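Local coordinates for glycosyl hydrolases family 31 family protein (Aspergillus niger, PDB 6DRU) that releases alpha-xylose from the non-reducing terminal glucose of xyloglucan oligosaccharides, as a family 31 glycoside hydrolase, at residues A[488-492]-A[523-529]; A[537-542]-A[577-581]; A[547-552]-A[642-646]. One frame throughout, in Å; residues are numbered along the deposited sequence.

Contact 1 (A[488-492]-A[523-529]). With MAN (alpha-D-mannopyranose), chain E; BGC (beta-D-glucopyranose), chain G; MAN (alpha-D-mannopyranose), chain B.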
loop_
_atom_site.group_PDB
_atom_site.type_symbol
_atom_site.label_atom_id
_atom_site.label_comp_id
_atom_site.label_asym_id
_atom_site.label_seq_id
_atom_site.Cartn_x
_atom_site.Cartn_y
_atom_site.Cartn_z
ATOM N N THR A 488 0.645 18.697 -32.396
ATOM C CA THR A 488 -0.354 18.169 -33.308
ATOM C C THR A 488 0.304 17.794 -34.630
ATOM O O THR A 488 1.371 18.304 -34.981
ATOM C CB THR A 488 -1.475 19.188 -33.551
ATOM O OG1 THR A 488 -0.911 20.493 -33.725
ATOM C CG2 THR A 488 -2.428 19.215 -32.368
ATOM N N THR A 489 -0.342 16.893 -35.363
ATOM C CA THR A 489 0.146 16.485 -36.672
ATOM C C THR A 489 -0.347 17.446 -37.748
ATOM O O THR A 489 -1.456 17.980 -37.672
ATOM C CB THR A 489 -0.297 15.059 -37.004
ATOM O OG1 THR A 489 -1.681 14.895 -36.673
ATOM C CG2 THR A 489 0.531 14.049 -36.224
ATOM N N SER A 490 0.496 17.669 -38.755
ATOM C CA SER A 490 0.184 18.603 -39.838
ATOM C C SER A 490 -0.581 17.876 -40.945
ATOM O O SER A 490 -0.062 17.572 -42.021
ATOM C CB SER A 490 1.459 19.251 -40.364
ATOM O OG SER A 490 2.105 20.005 -39.353
ATOM N N VAL A 491 -1.852 17.599 -40.655
ATOM C CA VAL A 491 -2.771 16.986 -41.605
ATOM C C VAL A 491 -4.112 17.700 -41.501
ATOM O O VAL A 491 -4.349 18.501 -40.595
ATOM C CB VAL A 491 -2.951 15.471 -41.368
ATOM C CG1 VAL A 491 -1.689 14.717 -41.750
ATOM C CG2 VAL A 491 -3.328 15.200 -39.921
ATOM N N TRP A 492 -5.000 17.393 -42.452
ATOM C CA TRP A 492 -6.280 18.093 -42.526
ATOM C C TRP A 492 -7.180 17.749 -41.346
ATOM O O TRP A 492 -7.839 18.634 -40.788
ATOM C CB TRP A 492 -6.978 17.777 -43.847
ATOM C CG TRP A 492 -6.404 18.525 -45.001
ATOM C CD1 TRP A 492 -5.546 18.047 -45.947
ATOM C CD2 TRP A 492 -6.639 19.899 -45.330
ATOM N NE1 TRP A 492 -5.235 19.038 -46.848
ATOM C CE2 TRP A 492 -5.893 20.185 -46.491
ATOM C CE3 TRP A 492 -7.412 20.916 -44.757
ATOM C CZ2 TRP A 492 -5.897 21.443 -47.088
ATOM C CZ3 TRP A 492 -7.412 22.164 -45.352
ATOM C CH2 TRP A 492 -6.660 22.417 -46.505
ATOM N N ASP A 523 3.253 14.024 -40.113
ATOM C CA ASP A 523 2.633 12.706 -40.145
ATOM C C ASP A 523 3.398 11.832 -41.133
ATOM O O ASP A 523 3.425 12.121 -42.333
ATOM C CB ASP A 523 1.161 12.821 -40.538
ATOM C CG ASP A 523 0.383 11.533 -40.312
ATOM O OD1 ASP A 523 0.963 10.435 -40.460
ATOM O OD2 ASP A 523 -0.823 11.621 -39.990
ATOM N N SER A 524 4.025 10.767 -40.629
ATOM C CA SER A 524 4.871 9.939 -41.479
ATOM C C SER A 524 4.076 9.172 -42.528
ATOM O O SER A 524 4.650 8.763 -43.543
ATOM C CB SER A 524 5.681 8.961 -40.625
ATOM O OG SER A 524 4.933 7.795 -40.334
ATOM N N THR A 525 2.776 8.967 -42.315
ATOM C CA THR A 525 1.955 8.244 -43.278
ATOM C C THR A 525 1.425 9.129 -44.400
ATOM O O THR A 525 0.901 8.600 -45.387
ATOM C CB THR A 525 0.784 7.563 -42.566
ATOM O OG1 THR A 525 -0.059 8.556 -41.968
ATOM C CG2 THR A 525 1.295 6.624 -41.487
ATOM N N VAL A 526 1.540 10.447 -44.274
ATOM C CA VAL A 526 1.131 11.395 -45.306
ATOM C C VAL A 526 2.400 12.016 -45.877
ATOM O O VAL A 526 3.091 12.776 -45.186
ATOM C CB VAL A 526 0.181 12.466 -44.753
ATOM C CG1 VAL A 526 -0.357 13.325 -45.876
ATOM C CG2 VAL A 526 -0.960 11.814 -43.988
ATOM N N TRP A 527 2.706 11.698 -47.138
ATOM C CA TRP A 527 4.027 12.009 -47.683
ATOM C C TRP A 527 4.301 13.509 -47.689
ATOM O O TRP A 527 5.438 13.937 -47.459
ATOM C CB TRP A 527 4.165 11.432 -49.095
ATOM C CG TRP A 527 3.303 12.103 -50.128
ATOM C CD1 TRP A 527 2.047 11.736 -50.511
ATOM C CD2 TRP A 527 3.639 13.258 -50.908
ATOM N NE1 TRP A 527 1.579 12.589 -51.480
ATOM C CE2 TRP A 527 2.537 13.533 -51.742
ATOM C CE3 TRP A 527 4.763 14.087 -50.982
ATOM C CZ2 TRP A 527 2.526 14.600 -52.637
ATOM C CZ3 TRP A 527 4.750 15.147 -51.872
ATOM C CH2 TRP A 527 3.639 15.394 -52.688
ATOM N N TRP A 528 3.279 14.323 -47.942
ATOM C CA TRP A 528 3.452 15.766 -48.054
ATOM C C TRP A 528 3.337 16.495 -46.722
ATOM O O TRP A 528 3.516 17.717 -46.689
ATOM C CB TRP A 528 2.433 16.348 -49.042
ATOM C CG TRP A 528 1.008 16.010 -48.717
ATOM C CD1 TRP A 528 0.259 15.013 -49.269
ATOM C CD2 TRP A 528 0.161 16.664 -47.762
ATOM N NE1 TRP A 528 -1.002 15.008 -48.723
ATOM C CE2 TRP A 528 -1.086 16.012 -47.796
ATOM C CE3 TRP A 528 0.337 17.740 -46.885
ATOM C CZ2 TRP A 528 -2.152 16.396 -46.982
ATOM C CZ3 TRP A 528 -0.722 18.120 -46.080
ATOM C CH2 TRP A 528 -1.950 17.450 -46.134
ATOM N N SER A 529 3.040 15.784 -45.636
ATOM C CA SER A 529 2.766 16.425 -44.356
ATOM C C SER A 529 3.942 17.283 -43.905
ATOM O O SER A 529 5.072 16.797 -43.788
ATOM C CB SER A 529 2.448 15.365 -43.301
ATOM O OG SER A 529 2.216 15.955 -42.034
HETATM C C1 MAN E . -5.680 8.056 -42.329
HETATM C C2 MAN E . -4.369 7.309 -42.420
HETATM C C3 MAN E . -3.481 7.706 -41.260
HETATM C C4 MAN E . -3.360 9.213 -41.222
HETATM C C5 MAN E . -4.753 9.806 -41.185
HETATM C C6 MAN E . -4.679 11.314 -41.094
HETATM O O2 MAN E . -3.732 7.647 -43.628
HETATM O O3 MAN E . -2.208 7.125 -41.413
HETATM O O4 MAN E . -2.636 9.605 -40.078
HETATM O O5 MAN E . -5.448 9.444 -42.355
HETATM O O6 MAN E . -5.952 11.821 -40.757
HETATM C C2 BGC G . 3.647 13.309 -56.470
HETATM C C3 BGC G . 2.884 12.419 -55.496
HETATM C C4 BGC G . 3.677 11.157 -55.174
HETATM C C5 BGC G . 5.110 11.497 -54.788
HETATM C C6 BGC G . 5.924 10.232 -54.539
HETATM C C1 BGC G . 5.084 13.519 -56.006
HETATM O O2 BGC G . 2.989 14.575 -56.576
HETATM O O3 BGC G . 1.622 12.058 -56.068
HETATM O O4 BGC G . 3.044 10.460 -54.095
HETATM O O5 BGC G . 5.717 12.254 -55.832
HETATM O O6 BGC G . 6.531 10.302 -53.245
HETATM C C1 MAN B . -3.647 6.898 -44.828
HETATM C C2 MAN B . -2.381 7.370 -45.516
HETATM C C3 MAN B . -2.584 8.701 -46.218
HETATM C C4 MAN B . -3.928 8.788 -46.914
HETATM C C5 MAN B . -5.014 8.243 -46.014
HETATM C C6 MAN B . -6.355 8.330 -46.708
HETATM O O2 MAN B . -1.954 6.399 -46.443
HETATM O O3 MAN B . -1.562 8.864 -47.174
HETATM O O4 MAN B . -4.212 10.134 -47.223
HETATM O O5 MAN B . -4.725 6.900 -45.726
HETATM O O6 MAN B . -7.118 7.189 -46.382
#

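Contact 2 (A[537-542]-A[577-581])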
loop_
_atom_site.group_PDB
_atom_site.type_symbol
_atom_site.label_atom_id
_atom_site.label_comp_id
_atom_site.label_asym_id
_atom_site.label_seq_id
_atom_site.Cartn_x
_atom_site.Cartn_y
_atom_site.Cartn_z
ATOM N N TYR A 537 0.767 20.739 -48.821
ATOM C CA TYR A 537 0.846 21.331 -47.492
ATOM C C TYR A 537 0.725 22.848 -47.530
ATOM O O TYR A 537 0.241 23.451 -46.565
ATOM C CB TYR A 537 2.151 20.939 -46.798
ATOM C CG TYR A 537 2.255 21.533 -45.415
ATOM C CD1 TYR A 537 1.431 21.088 -44.389
ATOM C CD2 TYR A 537 3.144 22.563 -45.142
ATOM C CE1 TYR A 537 1.506 21.635 -43.127
ATOM C CE2 TYR A 537 3.226 23.118 -43.881
ATOM C CZ TYR A 537 2.403 22.649 -42.880
ATOM O OH TYR A 537 2.476 23.194 -41.622
ATOM N N ARG A 538 1.170 23.484 -48.616
ATOM C CA ARG A 538 0.968 24.921 -48.756
ATOM C C ARG A 538 -0.512 25.276 -48.681
ATOM O O ARG A 538 -0.884 26.308 -48.110
ATOM C CB ARG A 538 1.579 25.411 -50.067
ATOM C CG ARG A 538 3.084 25.593 -50.019
ATOM C CD ARG A 538 3.665 25.675 -51.415
ATOM N NE ARG A 538 5.008 26.241 -51.415
ATOM C CZ ARG A 538 5.728 26.454 -52.512
ATOM N NH1 ARG A 538 5.232 26.141 -53.700
ATOM N NH2 ARG A 538 6.942 26.978 -52.420
ATOM N N GLU A 539 -1.372 24.432 -49.256
ATOM C CA GLU A 539 -2.811 24.649 -49.144
ATOM C C GLU A 539 -3.270 24.524 -47.697
ATOM O O GLU A 539 -4.007 25.378 -47.189
ATOM C CB GLU A 539 -3.561 23.656 -50.032
ATOM C CG GLU A 539 -5.073 23.812 -50.000
ATOM C CD GLU A 539 -5.794 22.636 -50.626
ATOM O OE1 GLU A 539 -5.133 21.612 -50.904
ATOM O OE2 GLU A 539 -7.021 22.733 -50.843
ATOM N N LEU A 540 -2.831 23.464 -47.014
ATOM C CA LEU A 540 -3.221 23.252 -45.622
ATOM C C LEU A 540 -2.762 24.399 -44.732
ATOM O O LEU A 540 -3.517 24.865 -43.870
ATOM C CB LEU A 540 -2.659 21.924 -45.118
ATOM C CG LEU A 540 -2.876 21.610 -43.635
ATOM C CD1 LEU A 540 -4.353 21.668 -43.266
ATOM C CD2 LEU A 540 -2.286 20.252 -43.288
ATOM N N TYR A 541 -1.524 24.866 -44.917
ATOM C CA TYR A 541 -1.002 25.918 -44.052
ATOM C C TYR A 541 -1.775 27.218 -44.223
ATOM O O TYR A 541 -2.067 27.908 -43.238
ATOM C CB TYR A 541 0.485 26.145 -44.325
ATOM C CG TYR A 541 1.076 27.231 -43.455
ATOM C CD1 TYR A 541 1.432 26.971 -42.139
ATOM C CD2 TYR A 541 1.262 28.519 -43.941
ATOM C CE1 TYR A 541 1.964 27.960 -41.334
ATOM C CE2 TYR A 541 1.793 29.514 -43.144
ATOM C CZ TYR A 541 2.142 29.228 -41.841
ATOM O OH TYR A 541 2.673 30.212 -41.040
ATOM N N VAL A 542 -2.113 27.576 -45.463
ATOM C CA VAL A 542 -2.820 28.832 -45.698
ATOM C C VAL A 542 -4.221 28.776 -45.102
ATOM O O VAL A 542 -4.710 29.762 -44.538
ATOM C CB VAL A 542 -2.844 29.153 -47.203
ATOM C CG1 VAL A 542 -3.791 30.306 -47.490
ATOM C CG2 VAL A 542 -1.441 29.493 -47.686
ATOM N N TYR A 577 6.275 29.973 -48.210
ATOM C CA TYR A 577 5.259 29.031 -48.668
ATOM C C TYR A 577 4.881 29.263 -50.125
ATOM O O TYR A 577 3.744 29.009 -50.527
ATOM C CB TYR A 577 4.022 29.103 -47.774
ATOM C CG TYR A 577 4.258 28.550 -46.390
ATOM C CD1 TYR A 577 4.833 29.332 -45.396
ATOM C CD2 TYR A 577 3.916 27.241 -46.079
ATOM C CE1 TYR A 577 5.057 28.828 -44.132
ATOM C CE2 TYR A 577 4.134 26.729 -44.817
ATOM C CZ TYR A 577 4.705 27.526 -43.848
ATOM O OH TYR A 577 4.926 27.018 -42.590
ATOM N N GLY A 578 5.820 29.735 -50.926
ATOM C CA GLY A 578 5.554 29.984 -52.327
ATOM C C GLY A 578 5.233 31.442 -52.596
ATOM O O GLY A 578 4.626 32.139 -51.775
ATOM N N ALA A 579 5.647 31.916 -53.773
ATOM C CA ALA A 579 5.435 33.316 -54.122
ATOM C C ALA A 579 3.953 33.655 -54.218
ATOM O O ALA A 579 3.551 34.772 -53.873
ATOM C CB ALA A 579 6.142 33.644 -55.437
ATOM N N SER A 580 3.129 32.710 -54.679
ATOM C CA SER A 580 1.700 32.979 -54.818
ATOM C C SER A 580 1.001 33.059 -53.468
ATOM O O SER A 580 -0.034 33.725 -53.347
ATOM C CB SER A 580 1.044 31.903 -55.684
ATOM O OG SER A 580 1.227 30.614 -55.122
ATOM N N ASN A 581 1.544 32.394 -52.449
ATOM C CA ASN A 581 0.910 32.353 -51.139
ATOM C C ASN A 581 1.355 33.479 -50.218
ATOM O O ASN A 581 0.648 33.779 -49.248
ATOM C CB ASN A 581 1.183 31.007 -50.463
ATOM C CG ASN A 581 0.383 29.879 -51.077
ATOM O OD1 ASN A 581 -0.805 30.028 -51.359
ATOM N ND2 ASN A 581 1.033 28.741 -51.292
#

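Contact 3 (A[547-552]-A[642-646])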
loop_
_atom_site.group_PDB
_atom_site.type_symbol
_atom_site.label_atom_id
_atom_site.label_comp_id
_atom_site.label_asym_id
_atom_site.label_seq_id
_atom_site.Cartn_x
_atom_site.Cartn_y
_atom_site.Cartn_z
ATOM N N TRP A 547 -7.184 30.693 -40.150
ATOM C CA TRP A 547 -8.018 30.470 -38.973
ATOM C C TRP A 547 -7.432 31.145 -37.740
ATOM O O TRP A 547 -8.173 31.686 -36.911
ATOM C CB TRP A 547 -8.195 28.973 -38.732
ATOM C CG TRP A 547 -8.928 28.658 -37.465
ATOM C CD1 TRP A 547 -10.044 29.281 -36.987
ATOM C CD2 TRP A 547 -8.590 27.649 -36.507
ATOM N NE1 TRP A 547 -10.426 28.718 -35.792
ATOM C CE2 TRP A 547 -9.548 27.715 -35.475
ATOM C CE3 TRP A 547 -7.571 26.696 -36.421
ATOM C CZ2 TRP A 547 -9.517 26.864 -34.374
ATOM C CZ3 TRP A 547 -7.542 25.852 -35.328
ATOM C CH2 TRP A 547 -8.509 25.941 -34.319
ATOM N N THR A 548 -6.103 31.121 -37.599
ATOM C CA THR A 548 -5.472 31.711 -36.425
ATOM C C THR A 548 -5.707 33.213 -36.336
ATOM O O THR A 548 -5.541 33.789 -35.256
ATOM C CB THR A 548 -3.972 31.419 -36.430
ATOM O OG1 THR A 548 -3.351 32.118 -37.516
ATOM C CG2 THR A 548 -3.726 29.928 -36.588
ATOM N N THR A 549 -6.084 33.858 -37.443
ATOM C CA THR A 549 -6.464 35.266 -37.383
ATOM C C THR A 549 -7.667 35.476 -36.474
ATOM O O THR A 549 -7.762 36.505 -35.796
ATOM C CB THR A 549 -6.771 35.792 -38.787
ATOM O OG1 THR A 549 -5.763 35.340 -39.701
ATOM C CG2 THR A 549 -6.806 37.316 -38.790
ATOM N N PHE A 550 -8.584 34.512 -36.440
ATOM C CA PHE A 550 -9.795 34.628 -35.639
ATOM C C PHE A 550 -9.725 33.700 -34.432
ATOM O O PHE A 550 -10.653 32.928 -34.168
ATOM C CB PHE A 550 -11.021 34.336 -36.504
ATOM C CG PHE A 550 -11.105 35.203 -37.728
ATOM C CD1 PHE A 550 -11.741 36.432 -37.679
ATOM C CD2 PHE A 550 -10.532 34.796 -38.924
ATOM C CE1 PHE A 550 -11.811 37.235 -38.798
ATOM C CE2 PHE A 550 -10.601 35.595 -40.047
ATOM C CZ PHE A 550 -11.241 36.817 -39.985
ATOM N N LEU A 551 -8.625 33.778 -33.698
ATOM C CA LEU A 551 -8.389 33.063 -32.455
ATOM C C LEU A 551 -7.898 34.056 -31.417
ATOM O O LEU A 551 -7.440 35.150 -31.765
ATOM C CB LEU A 551 -7.355 31.942 -32.637
ATOM C CG LEU A 551 -7.834 30.678 -33.344
ATOM C CD1 LEU A 551 -6.683 29.705 -33.530
ATOM C CD2 LEU A 551 -8.961 30.034 -32.554
ATOM N N PRO A 552 -8.008 33.722 -30.126
ATOM C CA PRO A 552 -7.572 34.670 -29.088
ATOM C C PRO A 552 -6.150 35.165 -29.274
ATOM O O PRO A 552 -5.861 36.327 -28.964
ATOM C CB PRO A 552 -7.730 33.860 -27.797
ATOM C CG PRO A 552 -8.858 32.935 -28.095
ATOM C CD PRO A 552 -8.680 32.545 -29.541
ATOM N N GLN A 642 -17.610 25.268 -35.804
ATOM C CA GLN A 642 -18.004 26.663 -35.937
ATOM C C GLN A 642 -18.097 27.290 -34.553
ATOM O O GLN A 642 -18.335 26.598 -33.558
ATOM C CB GLN A 642 -19.353 26.822 -36.652
ATOM C CG GLN A 642 -19.468 26.126 -37.996
ATOM C CD GLN A 642 -20.818 26.368 -38.651
ATOM O OE1 GLN A 642 -21.118 25.817 -39.711
ATOM N NE2 GLN A 642 -21.638 27.203 -38.022
ATOM N N TYR A 643 -17.915 28.607 -34.493
ATOM C CA TYR A 643 -17.965 29.301 -33.216
ATOM C C TYR A 643 -18.108 30.793 -33.462
ATOM O O TYR A 643 -17.833 31.292 -34.556
ATOM C CB TYR A 643 -16.714 29.027 -32.375
ATOM C CG TYR A 643 -15.434 29.548 -32.988
ATOM C CD1 TYR A 643 -14.743 28.807 -33.937
ATOM C CD2 TYR A 643 -14.913 30.780 -32.609
ATOM C CE1 TYR A 643 -13.572 29.279 -34.497
ATOM C CE2 TYR A 643 -13.743 31.261 -33.163
ATOM C CZ TYR A 643 -13.076 30.505 -34.106
ATOM O OH TYR A 643 -11.909 30.978 -34.662
ATOM N N MET A 644 -18.538 31.498 -32.422
ATOM C CA MET A 644 -18.590 32.952 -32.435
ATOM C C MET A 644 -17.293 33.487 -31.841
ATOM O O MET A 644 -17.009 33.265 -30.659
ATOM C CB MET A 644 -19.801 33.458 -31.651
ATOM C CG MET A 644 -21.143 33.165 -32.316
ATOM S SD MET A 644 -21.503 34.183 -33.764
ATOM C CE MET A 644 -21.647 35.809 -33.025
ATOM N N PHE A 645 -16.506 34.182 -32.658
ATOM C CA PHE A 645 -15.295 34.851 -32.186
ATOM C C PHE A 645 -15.683 36.266 -31.782
ATOM O O PHE A 645 -15.790 37.160 -32.624
ATOM C CB PHE A 645 -14.214 34.844 -33.259
ATOM C CG PHE A 645 -12.899 35.385 -32.791
ATOM C CD1 PHE A 645 -12.217 34.774 -31.754
ATOM C CD2 PHE A 645 -12.342 36.504 -33.386
ATOM C CE1 PHE A 645 -11.005 35.270 -31.318
ATOM C CE2 PHE A 645 -11.129 37.003 -32.954
ATOM C CZ PHE A 645 -10.460 36.384 -31.920
ATOM N N GLY A 646 -15.895 36.469 -30.487
ATOM C CA GLY A 646 -16.488 37.688 -29.999
ATOM C C GLY A 646 -17.985 37.676 -30.229
ATOM O O GLY A 646 -18.562 36.665 -30.646
#

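Contact 1 (A[488-492]-A[523-529])
Ser-529 OG donates a hydrogen bond to Ser-490 O (2.8 Å), joining the loops that follow strands 481-484 and 513-514 in the TIM-barrel domain. The donor stands above the carbonyl plane of Ser-490. Because OG lies anti to the backbone N (chi1 178°), it also accepts the N-H of Asp-523, in a nearly straight bond of 170°. A short hydroxyl side chain thus serves both its own loop and its neighbour. Next to it, Val-491 lays CG1 on CB of Asp-523 (3.6 Å) and on CG2 of Val-526 (3.7 Å), the beta-branched valine offering one methyl to both. Further along, two indoles large enough to bridge the loops meet obliquely, CH2 of Trp-528 reaching CD1 of Trp-492 at 3.7 Å with the ring planes at 62°.

Two consecutive type I turns, 523-526 and 526-529, shape the second loop. Asp-523 makes an Asx turn: its OD1 accepts both N and OG1 of Thr-525 from the same face of the carboxylate. Outward from this turn lies a mannose of an attached glycan, whose O4 donates to OD2 of Asp-523 (2.7 Å) and whose O3 donates to OG1 of Thr-525 at 2.6 Å.

Contact 2 (A[537-542]-A[577-581])
Tyr-541 and Tyr-577 lie ring on ring in an offset stack, with centroids 3.8 Å apart and planes only 4° from parallel. Although the rings are almost parallel, the two side chains run at about a right angle to each other, and CZ of Tyr-577 sits over the centre of the Tyr-541 ring. The helix side chain is placed there by its first torsion, CG anti to the backbone N (chi1 180°). Tyr-537, one turn earlier, brings CE2 to the rim of Tyr-577, 3.8 Å from its CE2 and in the plane of that ring. Tyrosine suits these buried places because its faces pack while its hydroxyl reaches a polar partner: Gly-518 O for Tyr-537, Thr-556 for Tyr-541 and Arg-560 for Tyr-577.

Beyond the stack, Val-542 rests CG2 near OD1 of Asn-581 (3.8 Å). The amide of Asn-581 is held in turn by its own loop: ND2 donates to the carbonyl O of Tyr-577 at 2.8 Å, an acceptor lying in the amide plane.

Toward solvent the packing thins to one long side chain. Arg-538 stretches out from CG to NE and lays one face of its guanidinium over Gly-578, whose CA is 3.3 Å from NH2. The absence of a side chain leaves room for that flat group and also permits the positive phi of 98°. Nothing here is locked by a bond across the contact; NE of Arg-538 has a weak hydrogen bond to Ile-532 O instead.

The contact joins helix 535-548 to the beta-alpha loop after strand 554-555 that leads into helix 582-594, within the TIM barrel.

Contact 3 (A[547-552]-A[642-646])
Tyr-643 reaches from a C-terminal-domain strand to Trp-547 and Phe-550 of segment 547-552, around the C-terminal part of barrel helix 535-548. Its CB points at the barrel segment, and chi1 of 64° turns the ring toward these two residues. Along the ring, CE1 comes within 3.4 Å of Trp-547 NE1, while CE2 lies 3.7 Å from Phe-550 O on the other flank. At the tip, OH accepts from Trp-547 NE1 at 2.9 Å in a bent bond (130°), tilted 24° from the indole plane. Phe-550 O also faces OH, in the plane of the tyrosine ring, but is modelled too close for a bond there to be more than doubtful. CD2 of Leu-551 packs beside OH at 3.7 Å. A phenol suits this buried spot, putting a polar tip on a long apolar ring.

Phe-645, two residues on and on the same side of the strand, spreads a ring face over the peptide between Phe-550 and Leu-551, a cover that its flat apolar ring fits well. Arg-592 bonds the carbonyls of Thr-549, Leu-551 and Pro-552. The arrangement is a buried interdomain interface, strand 643-645 of the C-terminal beta domain seated against the catalytic TIM barrel.

In the fold
From the N terminus, contact 1 comes first: it closes a loop of 30 residues containing helix 492-508 and strand 513-514, and ends before contact 2 opens. Contact 2 starts on helix 535-548 and returns just ahead of helix 582-594, spanning barrel strand 554-555. Contact 3 leaves the far end of helix 535-548 before contact 2 has closed, so the two cross, and it spans 89 residues to reach strand 643-645. Contacts 1 and 2 touch directly, Leu-540 packing on Trp-492 and Tyr-537 on Ser-490 and Trp-528. Helix 535-548 thus ties three barrel loop segments near its start to the C-terminal domain at its end.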